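Hypothetical protein Atu0636 (Agrobacterium tumefaciens, PDB 2OZV) is of unknown function but is predicted to be an O-methyltransferase, probably transferring a methyl group from S-adenosylmethionine to an oxygen of its substrate. Local coordinates at residues A25-A33 / L240-A248; H117-Y125 / L148-A156. All blocks are in the same frame, centred on the assembly; numbering follows the deposited sequence. Where two conformers were deposited one is given.

Contact 1. Residues A25-A33 / L240-A248; sequences AMLLASLVA and LNNGRAAYA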
ATOM      1  N   ALA B  25     -10.040 -17.277  -2.969  1.00 48.01           N
ATOM      2  CA  ALA B  25     -11.257 -17.231  -3.788  1.00 47.69           C
ATOM      3  C   ALA B  25     -12.429 -16.679  -2.999  1.00 47.03           C
ATOM      4  O   ALA B  25     -13.210 -15.888  -3.536  1.00 46.70           O
ATOM      5  CB  ALA B  25     -11.604 -18.636  -4.344  1.00 47.00           C
HETATM    6  N   MSE B  26     -12.553 -17.048  -1.716  0.60 46.90           N
HETATM    7  CA  MSE B  26     -13.693 -16.555  -0.922  0.60 47.81           C
HETATM    8  C   MSE B  26     -13.561 -15.050  -0.651  0.60 47.10           C
HETATM    9  O   MSE B  26     -14.548 -14.317  -0.689  0.60 47.20           O
HETATM   10  CB  MSE B  26     -13.876 -17.317   0.397  0.60 48.85           C
HETATM   11  CG  MSE B  26     -13.929 -18.834   0.261  0.60 50.81           C
HETATM   12 SE   MSE B  26     -15.389 -19.547  -0.860  0.60 61.69          SE
HETATM   13  CE  MSE B  26     -14.241 -20.681  -1.971  0.60 56.28           C
ATOM     14  N   LEU B  27     -12.343 -14.603  -0.361  1.00 46.79           N
ATOM     15  CA  LEU B  27     -12.117 -13.165  -0.122  1.00 46.07           C
ATOM     16  C   LEU B  27     -12.383 -12.368  -1.392  1.00 46.53           C
ATOM     17  O   LEU B  27     -13.054 -11.337  -1.375  1.00 46.90           O
ATOM     18  CB  LEU B  27     -10.683 -12.935   0.341  1.00 47.47           C
ATOM     19  CG  LEU B  27     -10.389 -13.379   1.786  1.00 49.41           C
ATOM     20  CD1 LEU B  27      -8.875 -13.308   2.042  1.00 52.62           C
ATOM     21  CD2 LEU B  27     -11.146 -12.455   2.748  1.00 53.19           C
ATOM     22  N   LEU B  28     -11.858 -12.869  -2.508  1.00 45.53           N
ATOM     23  CA  LEU B  28     -12.092 -12.215  -3.792  1.00 44.98           C
ATOM     24  C   LEU B  28     -13.585 -12.120  -4.126  1.00 44.16           C
ATOM     25  O   LEU B  28     -14.085 -11.032  -4.481  1.00 43.43           O
ATOM     26  CB  LEU B  28     -11.305 -12.931  -4.909  1.00 45.04           C
ATOM     27  CG  LEU B  28     -11.590 -12.345  -6.304  1.00 43.90           C
ATOM     28  CD1 LEU B  28     -11.265 -10.827  -6.515  1.00 45.00           C
ATOM     29  CD2 LEU B  28     -10.811 -13.201  -7.364  1.00 45.46           C
ATOM     30  N   ALA B  29     -14.292 -13.239  -4.030  1.00 44.53           N
ATOM     31  CA  ALA B  29     -15.723 -13.265  -4.326  1.00 45.46           C
ATOM     32  C   ALA B  29     -16.510 -12.281  -3.446  1.00 45.83           C
ATOM     33  O   ALA B  29     -17.488 -11.690  -3.894  1.00 45.47           O
ATOM     34  CB  ALA B  29     -16.246 -14.685  -4.145  1.00 44.44           C
ATOM     35  N   SER B  30     -16.061 -12.095  -2.197  1.00 45.27           N
ATOM     36  CA  SER B  30     -16.799 -11.250  -1.261  1.00 45.44           C
ATOM     37  C   SER B  30     -16.808  -9.784  -1.702  1.00 45.02           C
ATOM     38  O   SER B  30     -17.623  -9.006  -1.218  1.00 46.02           O
ATOM     39  CB  SER B  30     -16.228 -11.382   0.155  1.00 45.63           C
ATOM     40  OG  SER B  30     -15.060 -10.640   0.283  1.00 46.26           O
ATOM     41  N   LEU B  31     -15.896  -9.406  -2.599  1.00 43.94           N
ATOM     42  CA  LEU B  31     -15.847  -8.022  -3.110  1.00 45.04           C
ATOM     43  C   LEU B  31     -17.009  -7.631  -4.029  1.00 45.76           C
ATOM     44  O   LEU B  31     -17.222  -6.451  -4.286  1.00 46.55           O
ATOM     45  CB  LEU B  31     -14.528  -7.802  -3.856  1.00 44.02           C
ATOM     46  CG  LEU B  31     -13.290  -7.963  -2.960  1.00 45.76           C
ATOM     47  CD1 LEU B  31     -11.989  -7.861  -3.774  1.00 46.60           C
ATOM     48  CD2 LEU B  31     -13.301  -6.841  -1.863  1.00 47.58           C
ATOM     49  N   VAL B  32     -17.730  -8.624  -4.546  1.00 45.90           N
ATOM     50  CA  VAL B  32     -18.883  -8.322  -5.395  1.00 46.47           C
ATOM     51  C   VAL B  32     -20.094  -8.090  -4.493  1.00 48.10           C
ATOM     52  O   VAL B  32     -20.754  -9.031  -4.074  1.00 47.18           O
ATOM     53  CB  VAL B  32     -19.162  -9.459  -6.410  1.00 46.58           C
ATOM     54  CG1 VAL B  32     -20.320  -9.102  -7.341  1.00 47.52           C
ATOM     55  CG2 VAL B  32     -17.881  -9.759  -7.222  1.00 45.77           C
ATOM     56  N   ALA B  33     -20.343  -6.820  -4.189  1.00 48.64           N
ATOM     57  CA  ALA B  33     -21.446  -6.425  -3.309  1.00 50.04           C
ATOM     58  C   ALA B  33     -22.525  -5.770  -4.160  1.00 52.01           C
ATOM     59  O   ALA B  33     -22.601  -4.557  -4.234  1.00 53.47           O
ATOM     60  CB  ALA B  33     -20.944  -5.446  -2.216  1.00 49.75           C
ATOM     61  N   LEU B 240     -17.408 -13.619   5.795  1.00 57.00           N
ATOM     62  CA  LEU B 240     -16.954 -13.588   4.406  1.00 58.38           C
ATOM     63  C   LEU B 240     -16.690 -15.018   3.920  1.00 60.75           C
ATOM     64  O   LEU B 240     -17.151 -15.413   2.838  1.00 60.94           O
ATOM     65  CB  LEU B 240     -15.713 -12.710   4.241  1.00 56.93           C
ATOM     66  CG  LEU B 240     -15.876 -11.224   4.565  1.00 53.61           C
ATOM     67  CD1 LEU B 240     -14.560 -10.535   4.258  1.00 50.97           C
ATOM     68  CD2 LEU B 240     -17.059 -10.548   3.832  1.00 54.36           C
ATOM     69  N   ASN B 241     -15.996 -15.795   4.748  1.00 62.23           N
ATOM     70  CA  ASN B 241     -15.677 -17.186   4.425  1.00 63.96           C
ATOM     71  C   ASN B 241     -16.886 -18.097   4.197  1.00 64.07           C
ATOM     72  O   ASN B 241     -16.860 -18.949   3.303  1.00 65.17           O
ATOM     73  CB  ASN B 241     -14.749 -17.780   5.487  1.00 64.67           C
ATOM     74  CG  ASN B 241     -14.046 -19.031   5.006  1.00 66.56           C
ATOM     75  OD1 ASN B 241     -13.349 -19.017   3.984  1.00 70.61           O
ATOM     76  ND2 ASN B 241     -14.224 -20.123   5.740  1.00 68.36           N
ATOM     77  N   ASN B 242     -17.937 -17.902   4.992  1.00 63.83           N
ATOM     78  CA  ASN B 242     -19.166 -18.679   4.886  1.00 63.66           C
ATOM     79  C   ASN B 242     -20.064 -18.240   3.726  1.00 62.67           C
ATOM     80  O   ASN B 242     -21.109 -18.844   3.499  1.00 62.60           O
ATOM     81  CB  ASN B 242     -19.982 -18.607   6.194  1.00 64.12           C
ATOM     82  CG  ASN B 242     -19.277 -19.274   7.388  1.00 66.96           C
ATOM     83  OD1 ASN B 242     -19.787 -19.238   8.517  1.00 67.30           O
ATOM     84  ND2 ASN B 242     -18.101 -19.868   7.146  1.00 69.76           N
ATOM     85  N   GLY B 243     -19.682 -17.184   3.004  1.00 61.34           N
ATOM     86  CA  GLY B 243     -20.575 -16.623   1.985  1.00 60.28           C
ATOM     87  C   GLY B 243     -21.758 -15.909   2.618  1.00 59.73           C
ATOM     88  O   GLY B 243     -22.764 -15.654   1.960  1.00 59.81           O
ATOM     89  N   ARG B 244     -21.625 -15.577   3.903  1.00 59.55           N
ATOM     90  CA  ARG B 244     -22.675 -14.926   4.690  1.00 59.19           C
ATOM     91  C   ARG B 244     -22.718 -13.400   4.539  1.00 58.61           C
ATOM     92  O   ARG B 244     -23.631 -12.740   5.064  1.00 58.66           O
ATOM     93  CB  ARG B 244     -22.516 -15.283   6.175  1.00 59.12           C
ATOM     94  CG  ARG B 244     -23.058 -16.665   6.544  1.00 61.68           C
ATOM     95  CD  ARG B 244     -23.296 -16.759   8.051  1.00 65.21           C
ATOM     96  NE  ARG B 244     -24.069 -17.921   8.524  1.00 69.12           N
ATOM     97  CZ  ARG B 244     -24.815 -18.760   7.790  1.00 70.59           C
ATOM     98  NH1 ARG B 244     -24.926 -18.622   6.468  1.00 71.08           N
ATOM     99  NH2 ARG B 244     -25.456 -19.764   8.397  1.00 70.23           N
ATOM    100  N   ALA B 245     -21.727 -12.840   3.837  1.00 56.87           N
ATOM    101  CA  ALA B 245     -21.594 -11.398   3.711  1.00 55.06           C
ATOM    102  C   ALA B 245     -20.710 -11.011   2.535  1.00 52.62           C
ATOM    103  O   ALA B 245     -19.856 -11.781   2.091  1.00 52.73           O
ATOM    104  CB  ALA B 245     -21.019 -10.784   5.017  1.00 55.45           C
ATOM    105  N   ALA B 246     -20.930  -9.796   2.041  1.00 50.35           N
ATOM    106  CA  ALA B 246     -20.015  -9.147   1.114  1.00 47.59           C
ATOM    107  C   ALA B 246     -19.140  -8.144   1.865  1.00 46.71           C
ATOM    108  O   ALA B 246     -19.472  -7.701   2.958  1.00 47.28           O
ATOM    109  CB  ALA B 246     -20.790  -8.439   0.031  1.00 47.36           C
ATOM    110  N   TYR B 247     -18.032  -7.790   1.244  1.00 45.51           N
ATOM    111  CA  TYR B 247     -17.186  -6.702   1.744  1.00 45.86           C
ATOM    112  C   TYR B 247     -17.322  -5.555   0.745  1.00 46.21           C
ATOM    113  O   TYR B 247     -16.710  -5.586  -0.330  1.00 46.84           O
ATOM    114  CB  TYR B 247     -15.764  -7.208   1.887  1.00 45.39           C
ATOM    115  CG  TYR B 247     -14.747  -6.114   2.231  1.00 45.69           C
ATOM    116  CD1 TYR B 247     -15.078  -5.097   3.130  1.00 46.25           C
ATOM    117  CD2 TYR B 247     -13.489  -6.070   1.620  1.00 47.93           C
ATOM    118  CE1 TYR B 247     -14.165  -4.074   3.443  1.00 47.08           C
ATOM    119  CE2 TYR B 247     -12.568  -5.053   1.934  1.00 46.35           C
ATOM    120  CZ  TYR B 247     -12.913  -4.078   2.843  1.00 45.28           C
ATOM    121  OH  TYR B 247     -12.032  -3.065   3.126  1.00 46.17           O
ATOM    122  N   ALA B 248     -18.132  -4.563   1.118  1.00 46.41           N
ATOM    123  CA  ALA B 248     -18.535  -3.496   0.211  1.00 46.98           C
ATOM    124  C   ALA B 248     -17.519  -2.334   0.205  1.00 47.27           C
ATOM    125  O   ALA B 248     -16.789  -2.116   1.193  1.00 47.46           O
ATOM    126  CB  ALA B 248     -19.923  -2.987   0.607  1.00 48.47           C
TER
HETATM  127  O   HOH W   1     -17.024  -4.201  -3.058  1.00 35.57           O

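Contact 2. Residues H117-Y125 / L148-A156; sequences HHVIMNPPY and LFEDWIRTA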
ATOM      1  N   HIS B 117     -20.540  -6.119 -15.580  1.00 43.99           N
ATOM      2  CA  HIS B 117     -20.683  -5.202 -14.442  1.00 44.22           C
ATOM      3  C   HIS B 117     -19.527  -5.342 -13.450  1.00 44.03           C
ATOM      4  O   HIS B 117     -19.240  -4.412 -12.696  1.00 44.56           O
ATOM      5  CB  HIS B 117     -22.000  -5.487 -13.728  1.00 44.41           C
ATOM      6  CG  HIS B 117     -23.207  -5.315 -14.619  1.00 44.41           C
ATOM      7  ND1 HIS B 117     -23.878  -6.393 -15.171  1.00 45.11           N
ATOM      8  CD2 HIS B 117     -23.829  -4.202 -15.076  1.00 46.50           C
ATOM      9  CE1 HIS B 117     -24.886  -5.942 -15.909  1.00 44.41           C
ATOM     10  NE2 HIS B 117     -24.874  -4.617 -15.872  1.00 43.68           N
ATOM     11  N   HIS B 118     -18.928  -6.537 -13.425  1.00 44.65           N
ATOM     12  CA  HIS B 118     -17.812  -6.848 -12.529  1.00 45.25           C
ATOM     13  C   HIS B 118     -16.832  -7.692 -13.280  1.00 44.90           C
ATOM     14  O   HIS B 118     -17.212  -8.622 -14.017  1.00 44.32           O
ATOM     15  CB  HIS B 118     -18.296  -7.664 -11.311  1.00 45.41           C
ATOM     16  CG  HIS B 118     -19.235  -6.911 -10.437  1.00 46.53           C
ATOM     17  ND1 HIS B 118     -18.806  -6.157  -9.365  1.00 46.52           N
ATOM     18  CD2 HIS B 118     -20.590  -6.808 -10.457  1.00 46.88           C
ATOM     19  CE1 HIS B 118     -19.849  -5.584  -8.786  1.00 48.97           C
ATOM     20  NE2 HIS B 118     -20.943  -5.961  -9.431  1.00 48.55           N
ATOM     21  N   VAL B 119     -15.550  -7.416 -13.072  1.00 44.82           N
ATOM     22  CA  VAL B 119     -14.508  -8.349 -13.472  1.00 44.43           C
ATOM     23  C   VAL B 119     -13.668  -8.659 -12.238  1.00 45.38           C
ATOM     24  O   VAL B 119     -13.238  -7.739 -11.547  1.00 45.08           O
ATOM     25  CB  VAL B 119     -13.597  -7.783 -14.585  1.00 45.30           C
ATOM     26  CG1 VAL B 119     -12.538  -8.788 -14.970  1.00 45.04           C
ATOM     27  CG2 VAL B 119     -14.474  -7.422 -15.835  1.00 43.70           C
ATOM     28  N   ILE B 120     -13.511  -9.942 -11.968  1.00 43.75           N
ATOM     29  CA  ILE B 120     -12.707 -10.399 -10.845  1.00 44.66           C
ATOM     30  C   ILE B 120     -11.486 -11.185 -11.276  1.00 45.29           C
ATOM     31  O   ILE B 120     -11.503 -11.923 -12.281  1.00 44.76           O
ATOM     32  CB  ILE B 120     -13.573 -11.176  -9.799  1.00 45.20           C
ATOM     33  CG1 ILE B 120     -13.918 -12.601 -10.258  1.00 44.39           C
ATOM     34  CG2 ILE B 120     -14.881 -10.386  -9.482  1.00 43.53           C
ATOM     35  CD1 ILE B 120     -14.810 -13.376  -9.233  1.00 44.94           C
HETATM   36  N   MSE B 121     -10.398 -11.082 -10.500  1.00 44.17           N
HETATM   37  CA  MSE B 121      -9.177 -11.760 -10.919  1.00 45.82           C
HETATM   38  C   MSE B 121      -8.256 -12.051  -9.741  1.00 46.05           C
HETATM   39  O   MSE B 121      -8.196 -11.287  -8.768  1.00 45.43           O
HETATM   40  CB  MSE B 121      -8.413 -10.912 -11.969  1.00 45.08           C
HETATM   41  CG  MSE B 121      -7.986  -9.551 -11.416  1.00 44.47           C
HETATM   42 SE   MSE B 121      -7.008  -8.528 -12.829  1.00 56.46          SE
HETATM   43  CE  MSE B 121      -8.377  -8.273 -14.136  1.00 50.99           C
ATOM     44  N   ASN B 122      -7.531 -13.156  -9.866  1.00 46.33           N
ATOM     45  CA  ASN B 122      -6.469 -13.533  -8.949  1.00 47.89           C
ATOM     46  C   ASN B 122      -5.316 -14.072  -9.799  1.00 49.26           C
ATOM     47  O   ASN B 122      -5.171 -15.293  -9.917  1.00 48.70           O
ATOM     48  CB  ASN B 122      -6.950 -14.617  -7.989  1.00 48.17           C
ATOM     49  CG  ASN B 122      -5.864 -15.032  -6.992  1.00 48.39           C
ATOM     50  OD1 ASN B 122      -4.789 -14.438  -6.958  1.00 50.46           O
ATOM     51  ND2 ASN B 122      -6.159 -16.011  -6.191  1.00 51.49           N
ATOM     52  N   PRO B 123      -4.558 -13.175 -10.461  1.00 51.12           N
ATOM     53  CA  PRO B 123      -3.568 -13.699 -11.411  1.00 53.02           C
ATOM     54  C   PRO B 123      -2.468 -14.482 -10.718  1.00 54.80           C
ATOM     55  O   PRO B 123      -2.120 -14.188  -9.577  1.00 55.38           O
ATOM     56  CB  PRO B 123      -3.002 -12.450 -12.092  1.00 54.02           C
ATOM     57  CG  PRO B 123      -3.296 -11.361 -11.205  1.00 52.61           C
ATOM     58  CD  PRO B 123      -4.579 -11.699 -10.455  1.00 51.99           C
ATOM     59  N   PRO B 124      -1.921 -15.482 -11.420  1.00 55.62           N
ATOM     60  CA  PRO B 124      -0.944 -16.403 -10.853  1.00 56.87           C
ATOM     61  C   PRO B 124       0.382 -15.703 -10.563  1.00 57.85           C
ATOM     62  O   PRO B 124       0.692 -14.691 -11.200  1.00 58.64           O
ATOM     63  CB  PRO B 124      -0.777 -17.452 -11.968  1.00 56.98           C
ATOM     64  CG  PRO B 124      -1.133 -16.733 -13.231  1.00 56.18           C
ATOM     65  CD  PRO B 124      -2.213 -15.761 -12.842  1.00 55.81           C
ATOM     66  N   TYR B 125       1.145 -16.180  -9.580  0.50 58.87           N
ATOM     67  CA  TYR B 125       2.403 -15.496  -9.208  0.50 59.90           C
ATOM     68  C   TYR B 125       3.562 -15.811 -10.168  0.50 60.14           C
ATOM     69  O   TYR B 125       3.498 -16.754 -10.973  0.50 60.27           O
ATOM     70  CB  TYR B 125       2.827 -15.785  -7.750  0.50 60.53           C
ATOM     71  CG  TYR B 125       1.764 -15.538  -6.681  0.50 61.39           C
ATOM     72  CD1 TYR B 125       0.786 -14.548  -6.842  0.50 62.42           C
ATOM     73  CD2 TYR B 125       1.752 -16.286  -5.496  0.50 62.39           C
ATOM     74  CE1 TYR B 125      -0.189 -14.323  -5.866  0.50 61.93           C
ATOM     75  CE2 TYR B 125       0.774 -16.065  -4.508  0.50 61.78           C
ATOM     76  CZ  TYR B 125      -0.187 -15.084  -4.708  0.50 61.81           C
ATOM     77  OH  TYR B 125      -1.147 -14.853  -3.756  0.50 61.20           O
ATOM     78  N   LEU B 148       1.841  -9.051 -16.619  1.00 55.53           N
ATOM     79  CA  LEU B 148       0.549  -9.751 -16.397  1.00 55.24           C
ATOM     80  C   LEU B 148      -0.566  -8.834 -15.924  1.00 52.38           C
ATOM     81  O   LEU B 148      -1.680  -8.850 -16.489  1.00 50.39           O
ATOM     82  CB  LEU B 148       0.677 -10.973 -15.469  1.00 56.43           C
ATOM     83  CG  LEU B 148      -0.337 -12.108 -15.713  1.00 58.75           C
ATOM     84  CD1 LEU B 148      -0.178 -12.671 -17.130  1.00 61.09           C
ATOM     85  CD2 LEU B 148      -0.142 -13.279 -14.745  1.00 58.61           C
ATOM     86  N   PHE B 149      -0.298  -8.047 -14.884  1.00 50.88           N
ATOM     87  CA  PHE B 149      -1.328  -7.130 -14.410  1.00 49.67           C
ATOM     88  C   PHE B 149      -1.735  -6.139 -15.499  1.00 48.56           C
ATOM     89  O   PHE B 149      -2.927  -5.892 -15.704  1.00 48.48           O
ATOM     90  CB  PHE B 149      -0.881  -6.405 -13.140  1.00 50.93           C
ATOM     91  CG  PHE B 149      -1.008  -7.257 -11.898  1.00 53.32           C
ATOM     92  CD1 PHE B 149      -2.247  -7.488 -11.326  1.00 55.37           C
ATOM     93  CD2 PHE B 149       0.124  -7.814 -11.310  1.00 56.98           C
ATOM     94  CE1 PHE B 149      -2.373  -8.279 -10.160  1.00 56.36           C
ATOM     95  CE2 PHE B 149       0.001  -8.599 -10.152  1.00 56.46           C
ATOM     96  CZ  PHE B 149      -1.238  -8.821  -9.593  1.00 53.79           C
ATOM     97  N   GLU B 150      -0.751  -5.586 -16.204  1.00 47.11           N
ATOM     98  CA  GLU B 150      -1.036  -4.726 -17.341  1.00 46.91           C
ATOM     99  C   GLU B 150      -1.977  -5.383 -18.357  1.00 47.05           C
ATOM    100  O   GLU B 150      -3.001  -4.793 -18.713  1.00 47.27           O
ATOM    101  CB  GLU B 150       0.272  -4.291 -18.018  1.00 46.35           C
ATOM    102  CG  GLU B 150       0.069  -3.568 -19.363  1.00 49.59           C
ATOM    103  CD  GLU B 150      -0.696  -2.241 -19.245  1.00 51.24           C
ATOM    104  OE1 GLU B 150      -0.807  -1.665 -18.143  1.00 52.83           O
ATOM    105  OE2 GLU B 150      -1.198  -1.760 -20.279  1.00 54.05           O
ATOM    106  N   ASP B 151      -1.643  -6.593 -18.812  1.00 46.30           N
ATOM    107  CA  ASP B 151      -2.494  -7.305 -19.793  1.00 46.79           C
ATOM    108  C   ASP B 151      -3.897  -7.582 -19.262  1.00 46.26           C
ATOM    109  O   ASP B 151      -4.893  -7.263 -19.921  1.00 45.24           O
ATOM    110  CB  ASP B 151      -1.866  -8.629 -20.210  1.00 47.48           C
ATOM    111  CG  ASP B 151      -0.675  -8.459 -21.146  1.00 50.35           C
ATOM    112  OD1 ASP B 151      -0.510  -7.374 -21.761  1.00 54.61           O
ATOM    113  OD2 ASP B 151       0.100  -9.429 -21.275  1.00 52.72           O
ATOM    114  N   TRP B 152      -3.977  -8.169 -18.069  1.00 45.53           N
ATOM    115  CA  TRP B 152      -5.267  -8.560 -17.513  1.00 46.34           C
ATOM    116  C   TRP B 152      -6.159  -7.361 -17.187  1.00 46.25           C
ATOM    117  O   TRP B 152      -7.355  -7.404 -17.458  1.00 46.29           O
ATOM    118  CB  TRP B 152      -5.074  -9.409 -16.265  1.00 46.71           C
ATOM    119  CG  TRP B 152      -4.611 -10.792 -16.506  1.00 47.98           C
ATOM    120  CD1 TRP B 152      -3.706 -11.223 -17.426  1.00 49.67           C
ATOM    121  CD2 TRP B 152      -5.016 -11.941 -15.765  1.00 47.84           C
ATOM    122  NE1 TRP B 152      -3.528 -12.593 -17.315  1.00 49.92           N
ATOM    123  CE2 TRP B 152      -4.327 -13.048 -16.295  1.00 48.91           C
ATOM    124  CE3 TRP B 152      -5.921 -12.137 -14.717  1.00 47.97           C
ATOM    125  CZ2 TRP B 152      -4.499 -14.342 -15.797  1.00 48.40           C
ATOM    126  CZ3 TRP B 152      -6.083 -13.417 -14.214  1.00 48.69           C
ATOM    127  CH2 TRP B 152      -5.371 -14.502 -14.752  1.00 48.20           C
ATOM    128  N   ILE B 153      -5.575  -6.296 -16.624  1.00 46.28           N
ATOM    129  CA  ILE B 153      -6.355  -5.092 -16.321  1.00 46.37           C
ATOM    130  C   ILE B 153      -6.733  -4.311 -17.599  1.00 45.52           C
ATOM    131  O   ILE B 153      -7.829  -3.750 -17.670  1.00 46.73           O
ATOM    132  CB  ILE B 153      -5.666  -4.225 -15.223  1.00 46.59           C
ATOM    133  CG1 ILE B 153      -5.740  -5.007 -13.894  1.00 45.76           C
ATOM    134  CG2 ILE B 153      -6.390  -2.883 -15.031  1.00 45.74           C
ATOM    135  CD1 ILE B 153      -4.819  -4.511 -12.756  1.00 47.37           C
ATOM    136  N   ARG B 154      -5.876  -4.312 -18.621  1.00 45.69           N
ATOM    137  CA  ARG B 154      -6.278  -3.798 -19.928  1.00 45.78           C
ATOM    138  C   ARG B 154      -7.536  -4.529 -20.430  1.00 45.24           C
ATOM    139  O   ARG B 154      -8.499  -3.895 -20.836  1.00 44.74           O
ATOM    140  CB  ARG B 154      -5.147  -3.946 -20.953  1.00 46.21           C
ATOM    141  CG  ARG B 154      -5.419  -3.302 -22.308  1.00 47.99           C
ATOM    142  CD  ARG B 154      -4.275  -3.611 -23.287  1.00 48.03           C
ATOM    143  NE  ARG B 154      -4.216  -5.052 -23.513  1.00 53.18           N
ATOM    144  CZ  ARG B 154      -3.158  -5.829 -23.286  1.00 55.72           C
ATOM    145  NH1 ARG B 154      -2.014  -5.306 -22.860  1.00 54.90           N
ATOM    146  NH2 ARG B 154      -3.248  -7.146 -23.505  1.00 56.20           N
ATOM    147  N   THR B 155      -7.521  -5.861 -20.385  1.00 44.34           N
ATOM    148  CA  THR B 155      -8.706  -6.648 -20.781  1.00 44.49           C
ATOM    149  C   THR B 155      -9.906  -6.336 -19.875  1.00 44.85           C
ATOM    150  O   THR B 155     -11.017  -6.138 -20.369  1.00 44.66           O
ATOM    151  CB  THR B 155      -8.370  -8.143 -20.818  1.00 44.57           C
ATOM    152  OG1 THR B 155      -7.419  -8.366 -21.873  1.00 45.05           O
ATOM    153  CG2 THR B 155      -9.662  -9.011 -21.037  1.00 44.51           C
ATOM    154  N   ALA B 156      -9.688  -6.275 -18.558  1.00 44.88           N
ATOM    155  CA  ALA B 156     -10.791  -6.011 -17.613  1.00 45.12           C
ATOM    156  C   ALA B 156     -11.493  -4.709 -17.983  1.00 45.38           C
ATOM    157  O   ALA B 156     -12.725  -4.645 -17.983  1.00 45.38           O
ATOM    158  CB  ALA B 156     -10.298  -5.964 -16.125  1.00 45.40           C
TER

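Contact 1. Residues A25-A33 / L240-A248
Ser30, late in the N-terminal helical segment, and Tyr247 join helix 24-30 to the chain that leaves the C-terminal helix 235-241. The contact is a partly buried packing of segments near the two ends of the modelled chain, on one face of the central sheet. One direct hydrogen bond links the backbones. Tyr247 N donates to Ser30 O at 2.8 Å and is nearly straight at the hydrogen, 167°. The donor sits above the carbonyl plane, 41° out of it. A water extends this link by donating to both Leu31 O and Tyr247 O.

The hydroxyl of Ser30 is turned back into its own helix. With chi1 at 78°, OG lies between the backbone N and the carbonyl carbon and donates to Leu27 O at 2.7 Å. CB of Ser30 meets Leu240 CD2 at 3.9 Å. The other methyl, Leu240 CD1, reaches Leu27 CD2, and the two leucine side chains cross at about a right angle. Leu31 and Tyr247 lie side by side and point the same way, with Leu31 CD2 3.6 Å from Tyr247 CD2. The phenol end runs on to a hydrogen bond with Thr192 OG1. Ala33 CB touches the CB atoms of both Ala246 and Ala248, at 3.7 Å and 3.9 Å.

Gly243, with positive phi, ends helix 235-241 in a Schellman motif, and the chain then runs past Ser30. Strands 164-170 and 204-211 lie beneath Leu27 and Leu31. The chemistry is mostly apolar. The backbone bond and the water, with Gln165 NE2, give partners to the carbonyls of Ser30 and Leu31 where the chain leaves the helix, and small side chains let the two backbones come close.

Contact 2. Residues H117-Y125 / L148-A156
Pro123 and Trp152 meet in a CH-pi contact. Pro123 CB stands over one face of the indole, 3.9 Å from the centroid of the six-membered ring and 14° off its normal. Leu148 CD2 lies over the same face, toward the rim. Met121 CB comes to the ring edge, near its plane, 3.9 Å from CE3.

The remaining contacts are apolar van der Waals packing. Pro123 CG presses on Phe149 CE1 at 3.4 Å, the two side chains crossing at about a right angle. Pro124 CD touches Leu148 CD2 and Trp152 CH2. The selenomethionine Met121 bends at chi3 (65°), which brings CE to Ala156 CB at 3.6 Å while SE rests on Ile153 CG1. Val119 CG1 meets the same Ala156 CB at 3.8 Å.

Strand 118-121 and helix 148-156 run nearly antiparallel, at 162°, with axes 9.7 Å apart. This is the strand-to-helix packing of a Rossmann-like methyltransferase. The Asn-Pro-Pro-Tyr sequence after the strand resembles the motif that lines the active site of several N-methyltransferases, consistent with this loop lying near the active site here.

In the fold
Contacts 1 and 2 have centres about 18 Å apart, on opposite sides of the chain's centre. Along the sequence contact 2 is nested inside the loop closed by contact 1. Strand 116-121, which carries the first segment of contact 2, runs between strands 38-42 and 164-170 in the mixed eight-stranded sheet. Helix 24-30 of contact 1 packs on one side of this strand and helix 148-159 on the other. The two contacts touch directly: Leu28 CD2 is 3.5 Å from Met121 O, and Val32 CG2 is 3.8 Å from Ile120 CG2. Together they sandwich the strand that leads into the probable active-site loop, and contact 1 brings the N-terminal helix and a segment near the C-terminus together on one face.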